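Local coordinates for pyruvate carboxylase protein (Rhizobium etli, PDB 2QF7) that is a large multidomain biotin-dependent carboxylase, joining a biotin carboxylase region, a TIM-barrel region and a biotin-carrying domain in one chain, here in a four-chain assembly, at residues K16-N21 against D83-V88; V88-G93 against N115-I120. All coordinates share one frame; numbering follows the deposited sequence.

Contact 1 (K16-N21 against D83-V88); sequences KILVAN and DEVIRV
Leu18 reaches from the strand to the helix with both of its methyls, one for each of two valines a turn apart. Leu18 CD1 packs on Val88 CG2 at 3.7 Å, the two side chains crossing at about a right angle, while Leu18 CD2 lies against Val85 CG1 at a looser 4.2 Å. With CG anti to the backbone N (chi1 179°), the leucine prolongs a CB that already points at the helix into a fork whose two methyls reach different valines. Ala20 adds a third apolar touch, its CB meeting Val85 CG1 at 3.8 Å, so that this one methyl of Val85 serves both Leu18 and Ala20. All four residues are buried.

This is helix-on-sheet packing in the Rossmann-like N-terminal domain of the biotin carboxylase part: strand 16-19 is the middle strand of a five-stranded parallel sheet, and helix 82-92 packs on one of its faces. Val19 points away from this helix and packs on helix 23-35. Ala20, just past the strand's end, is the centre of an inverse gamma turn.

No polar interaction spans the two segments. On the helix, Arg87 grips Glu84 side-on in a salt bridge, Arg87 NH2 to Glu84 OE1 at 2.8 Å and NE to OE2 at 2.9 Å, both nitrogens coming from above the carboxylate plane by a little over 40°. Val88 CG1 lies over one face of the guanidinium, near its rim. The Glu84 carboxylate also accepts hydrogen bonds from Gly64 N and His68 NE2, and Arg87 NH2 has a second partner in Gln62 O.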
loop_
_atom_site.group_PDB
_atom_site.type_symbol
_atom_site.label_atom_id
_atom_site.label_comp_id
_atom_site.label_asym_id
_atom_site.label_seq_id
_atom_site.Cartn_x
_atom_site.Cartn_y
_atom_site.Cartn_z
ATOM N N LYS A 16 -49.940 28.969 -8.834
ATOM C CA LYS A 16 -49.117 27.788 -8.541
ATOM C C LYS A 16 -49.516 26.616 -9.428
ATOM O O LYS A 16 -50.658 26.197 -9.423
ATOM C CB LYS A 16 -49.216 27.365 -7.067
ATOM C CG LYS A 16 -48.226 26.235 -6.683
ATOM C CD LYS A 16 -48.339 25.827 -5.196
ATOM C CE LYS A 16 -47.611 26.805 -4.254
ATOM N NZ LYS A 16 -47.546 26.242 -2.860
ATOM N N ILE A 17 -48.558 26.077 -10.168
ATOM C CA ILE A 17 -48.839 24.945 -11.046
ATOM C C ILE A 17 -48.048 23.722 -10.584
ATOM O O ILE A 17 -46.806 23.796 -10.463
ATOM C CB ILE A 17 -48.436 25.265 -12.528
ATOM C CG1 ILE A 17 -49.357 26.340 -13.122
ATOM C CG2 ILE A 17 -48.401 23.974 -13.438
ATOM C CD1 ILE A 17 -48.764 26.914 -14.422
ATOM N N LEU A 18 -48.747 22.608 -10.377
ATOM C CA LEU A 18 -48.078 21.314 -10.256
ATOM C C LEU A 18 -47.878 20.650 -11.614
ATOM O O LEU A 18 -48.808 20.526 -12.414
ATOM C CB LEU A 18 -48.842 20.361 -9.335
ATOM C CG LEU A 18 -48.176 19.004 -9.210
ATOM C CD1 LEU A 18 -48.214 18.538 -7.764
ATOM C CD2 LEU A 18 -48.875 17.990 -10.123
ATOM N N VAL A 19 -46.662 20.198 -11.877
ATOM C CA VAL A 19 -46.416 19.470 -13.110
ATOM C C VAL A 19 -46.479 18.013 -12.820
ATOM O O VAL A 19 -45.633 17.461 -12.065
ATOM C CB VAL A 19 -45.065 19.873 -13.807
ATOM C CG1 VAL A 19 -44.866 19.084 -15.118
ATOM C CG2 VAL A 19 -45.068 21.334 -14.145
ATOM N N ALA A 20 -47.503 17.377 -13.387
ATOM C CA ALA A 20 -47.695 15.948 -13.165
ATOM C C ALA A 20 -46.859 15.172 -14.197
ATOM O O ALA A 20 -47.403 14.450 -15.038
ATOM C CB ALA A 20 -49.223 15.559 -13.209
ATOM N N ASN A 21 -45.541 15.357 -14.130
ATOM C CA ASN A 21 -44.616 14.729 -15.056
ATOM C C ASN A 21 -43.148 14.745 -14.497
ATOM O O ASN A 21 -42.924 15.007 -13.326
ATOM C CB ASN A 21 -44.724 15.440 -16.426
ATOM C CG ASN A 21 -44.631 14.474 -17.613
ATOM O OD1 ASN A 21 -43.619 13.794 -17.797
ATOM N ND2 ASN A 21 -45.703 14.405 -18.409
ATOM N N ASP A 83 -54.690 9.212 -7.800
ATOM C CA ASP A 83 -54.781 9.443 -6.362
ATOM C C ASP A 83 -53.531 10.137 -5.757
ATOM O O ASP A 83 -53.664 11.089 -4.994
ATOM C CB ASP A 83 -55.089 8.129 -5.653
ATOM C CG ASP A 83 -56.560 7.688 -5.823
ATOM O OD1 ASP A 83 -57.392 8.484 -6.320
ATOM O OD2 ASP A 83 -56.864 6.529 -5.443
ATOM N N GLU A 84 -52.340 9.679 -6.111
ATOM C CA GLU A 84 -51.110 10.330 -5.660
ATOM C C GLU A 84 -50.963 11.764 -6.171
ATOM O O GLU A 84 -50.582 12.663 -5.420
ATOM C CB GLU A 84 -49.874 9.488 -6.015
ATOM C CG GLU A 84 -49.706 8.264 -5.053
ATOM C CD GLU A 84 -49.356 8.705 -3.634
ATOM O OE1 GLU A 84 -48.158 8.934 -3.351
ATOM O OE2 GLU A 84 -50.273 8.848 -2.811
ATOM N N VAL A 85 -51.230 11.963 -7.453
ATOM C CA VAL A 85 -51.125 13.291 -8.059
ATOM C C VAL A 85 -52.072 14.294 -7.393
ATOM O O VAL A 85 -51.630 15.363 -6.972
ATOM C CB VAL A 85 -51.283 13.221 -9.602
ATOM C CG1 VAL A 85 -51.341 14.626 -10.228
ATOM C CG2 VAL A 85 -50.098 12.418 -10.180
ATOM N N ILE A 86 -53.353 13.939 -7.289
ATOM C CA ILE A 86 -54.349 14.767 -6.603
ATOM C C ILE A 86 -53.973 15.042 -5.115
ATOM O O ILE A 86 -54.028 16.205 -4.654
ATOM C CB ILE A 86 -55.762 14.146 -6.725
ATOM C CG1 ILE A 86 -56.247 14.143 -8.202
ATOM C CG2 ILE A 86 -56.764 14.847 -5.806
ATOM C CD1 ILE A 86 -55.965 15.418 -8.974
ATOM N N ARG A 87 -53.565 13.997 -4.382
ATOM C CA ARG A 87 -53.106 14.164 -2.987
ATOM C C ARG A 87 -52.032 15.258 -2.846
ATOM O O ARG A 87 -52.165 16.146 -2.008
ATOM C CB ARG A 87 -52.594 12.844 -2.405
ATOM C CG ARG A 87 -52.000 12.986 -0.979
ATOM C CD ARG A 87 -51.327 11.682 -0.470
ATOM N NE ARG A 87 -50.188 11.344 -1.326
ATOM C CZ ARG A 87 -48.942 11.782 -1.178
ATOM N NH1 ARG A 87 -48.620 12.613 -0.195
ATOM N NH2 ARG A 87 -48.003 11.404 -2.036
ATOM N N VAL A 88 -50.966 15.198 -3.648
ATOM C CA VAL A 88 -49.915 16.209 -3.564
ATOM C C VAL A 88 -50.363 17.584 -4.104
ATOM O O VAL A 88 -49.908 18.635 -3.610
ATOM C CB VAL A 88 -48.518 15.734 -4.161
ATOM C CG1 VAL A 88 -48.047 14.431 -3.500
ATOM C CG2 VAL A 88 -48.594 15.532 -5.572
#

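Contact 2 (V88-G93 against N115-I120); sequences VAKLSG and NKAGII
Ala89 and Ile119 form the tight end of this contact: the far methyl of the isoleucine, CD1, sits 3.7 Å from Ala89 CB. Ile119 keeps CG1 anti to its carbonyl carbon and extends from there (chi2 168°), which carries CD1 out to the helix. Ile119 CD1 also lies 4.4 Å from Lys90 N, a looser approach to the helix backbone. Both Ala89 and Ile119 are buried, and each touches Ile97 of strand 96-98, which makes the sheet the third party to this packing.

In the Rossmann-like domain the two segments belong to successive helices, 82-92 and 108-116, with strand 96-98 between them in the chain. Each helix finishes in a Schellman motif, on Gly93 and Gly118, both with positive phi. Near the end of helix 82-92, the buried Ser92 OG is placed close to two carbonyl oxygens of its own last turn, Val88 O at 3.0 Å and Ala89 O at 3.2 Å. After Gly118 the chain passes through Ile119 into strand 120-121, at one edge of the parallel sheet.

Toward solvent the packing is looser. Lys90, an exposed residue, runs extended beyond CG and brings CE alongside Ala117 CB at 4.1 Å, a contact of aliphatic carbon alone. Ala117 turns its methyl toward the helix but is itself partly exposed. No hydrogen bond joins the segments here or at the buried end.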
loop_
_atom_site.group_PDB
_atom_site.type_symbol
_atom_site.label_atom_id
_atom_site.label_comp_id
_atom_site.label_asym_id
_atom_site.label_seq_id
_atom_site.Cartn_x
_atom_site.Cartn_y
_atom_site.Cartn_z
ATOM N N VAL A 88 -50.966 15.198 -3.648
ATOM C CA VAL A 88 -49.915 16.209 -3.564
ATOM C C VAL A 88 -50.363 17.584 -4.104
ATOM O O VAL A 88 -49.908 18.635 -3.610
ATOM C CB VAL A 88 -48.518 15.734 -4.161
ATOM C CG1 VAL A 88 -48.047 14.431 -3.500
ATOM C CG2 VAL A 88 -48.594 15.532 -5.572
ATOM N N ALA A 89 -51.229 17.588 -5.116
ATOM C CA ALA A 89 -51.786 18.852 -5.608
ATOM C C ALA A 89 -52.579 19.583 -4.497
ATOM O O ALA A 89 -52.423 20.792 -4.297
ATOM C CB ALA A 89 -52.606 18.620 -6.794
ATOM N N LYS A 90 -53.382 18.838 -3.748
ATOM C CA LYS A 90 -54.072 19.378 -2.576
ATOM C C LYS A 90 -53.110 19.864 -1.494
ATOM O O LYS A 90 -53.219 21.006 -1.038
ATOM C CB LYS A 90 -55.033 18.346 -2.014
ATOM C CG LYS A 90 -56.289 18.214 -2.833
ATOM C CD LYS A 90 -57.180 17.143 -2.236
ATOM C CE LYS A 90 -58.567 17.209 -2.831
ATOM N NZ LYS A 90 -59.268 15.918 -2.622
ATOM N N LEU A 91 -52.161 19.010 -1.099
ATOM C CA LEU A 91 -51.157 19.352 -0.076
ATOM C C LEU A 91 -50.500 20.674 -0.404
ATOM O O LEU A 91 -50.348 21.544 0.451
ATOM C CB LEU A 91 -50.025 18.315 -0.043
ATOM C CG LEU A 91 -49.858 17.333 1.096
ATOM C CD1 LEU A 91 -48.399 16.865 1.085
ATOM C CD2 LEU A 91 -50.239 17.949 2.478
ATOM N N SER A 92 -50.108 20.813 -1.658
ATOM C CA SER A 92 -49.327 21.952 -2.066
ATOM C C SER A 92 -50.133 23.240 -2.328
ATOM O O SER A 92 -49.538 24.317 -2.435
ATOM C CB SER A 92 -48.496 21.592 -3.301
ATOM O OG SER A 92 -49.357 21.512 -4.417
ATOM N N GLY A 93 -51.452 23.125 -2.483
ATOM C CA GLY A 93 -52.295 24.293 -2.784
ATOM C C GLY A 93 -52.186 24.728 -4.251
ATOM O O GLY A 93 -52.502 25.875 -4.615
ATOM N N ASN A 115 -61.113 18.337 -11.896
ATOM C CA ASN A 115 -62.314 19.159 -11.774
ATOM C C ASN A 115 -63.014 18.893 -10.438
ATOM O O ASN A 115 -63.440 19.837 -9.767
ATOM C CB ASN A 115 -63.273 18.907 -12.940
ATOM C CG ASN A 115 -62.665 19.256 -14.275
ATOM O OD1 ASN A 115 -62.871 18.548 -15.262
ATOM N ND2 ASN A 115 -61.904 20.350 -14.320
ATOM N N LYS A 116 -63.084 17.621 -10.037
ATOM C CA LYS A 116 -63.680 17.240 -8.737
ATOM C C LYS A 116 -62.970 17.921 -7.565
ATOM O O LYS A 116 -63.600 18.243 -6.542
ATOM C CB LYS A 116 -63.670 15.716 -8.536
ATOM C CG LYS A 116 -64.506 15.223 -7.335
ATOM N N ALA A 117 -61.665 18.143 -7.715
ATOM C CA ALA A 117 -60.847 18.731 -6.648
ATOM C C ALA A 117 -60.792 20.248 -6.713
ATOM O O ALA A 117 -60.173 20.867 -5.846
ATOM C CB ALA A 117 -59.388 18.160 -6.687
ATOM N N GLY A 118 -61.388 20.831 -7.755
ATOM C CA GLY A 118 -61.319 22.275 -7.998
ATOM C C GLY A 118 -59.964 22.761 -8.510
ATOM O O GLY A 118 -59.594 23.930 -8.315
ATOM N N ILE A 119 -59.212 21.870 -9.163
ATOM C CA ILE A 119 -57.892 22.195 -9.669
ATOM C C ILE A 119 -58.023 22.245 -11.173
ATOM O O ILE A 119 -58.675 21.381 -11.768
ATOM C CB ILE A 119 -56.874 21.131 -9.246
ATOM C CG1 ILE A 119 -56.781 21.099 -7.715
ATOM C CG2 ILE A 119 -55.454 21.412 -9.897
ATOM C CD1 ILE A 119 -56.037 19.907 -7.115
ATOM N N ILE A 120 -57.462 23.290 -11.778
ATOM C CA ILE A 120 -57.539 23.491 -13.230
ATOM C C ILE A 120 -56.651 22.472 -13.924
ATOM O O ILE A 120 -55.470 22.317 -13.565
ATOM C CB ILE A 120 -57.106 24.945 -13.645
ATOM C CG1 ILE A 120 -58.158 25.975 -13.192
ATOM C CG2 ILE A 120 -56.817 25.031 -15.144
ATOM C CD1 ILE A 120 -57.684 27.426 -13.303
#

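In the fold
Contacts 1 and 2 follow one another along the chain, with their centres about 7 Å apart, and both use helix 82-92. Contact 1 sets Val85 and Val88 of the helix against strand 16-19 and the turn after it; contact 2 sets Ala89 and Lys90, which follow directly, against the chain that leaves helix 108-116. Val88 belongs to both ranges but makes its cross-contact in contact 1. The two also touch directly, with Lys16 NZ 2.8 Å from Ser92 O, probably a hydrogen bond, and Leu18 CD1 packed near Ala89 N. Within the N-terminal biotin carboxylase domain, the helix thus packs on the central strand and on the loop that leads into edge strand 120-121.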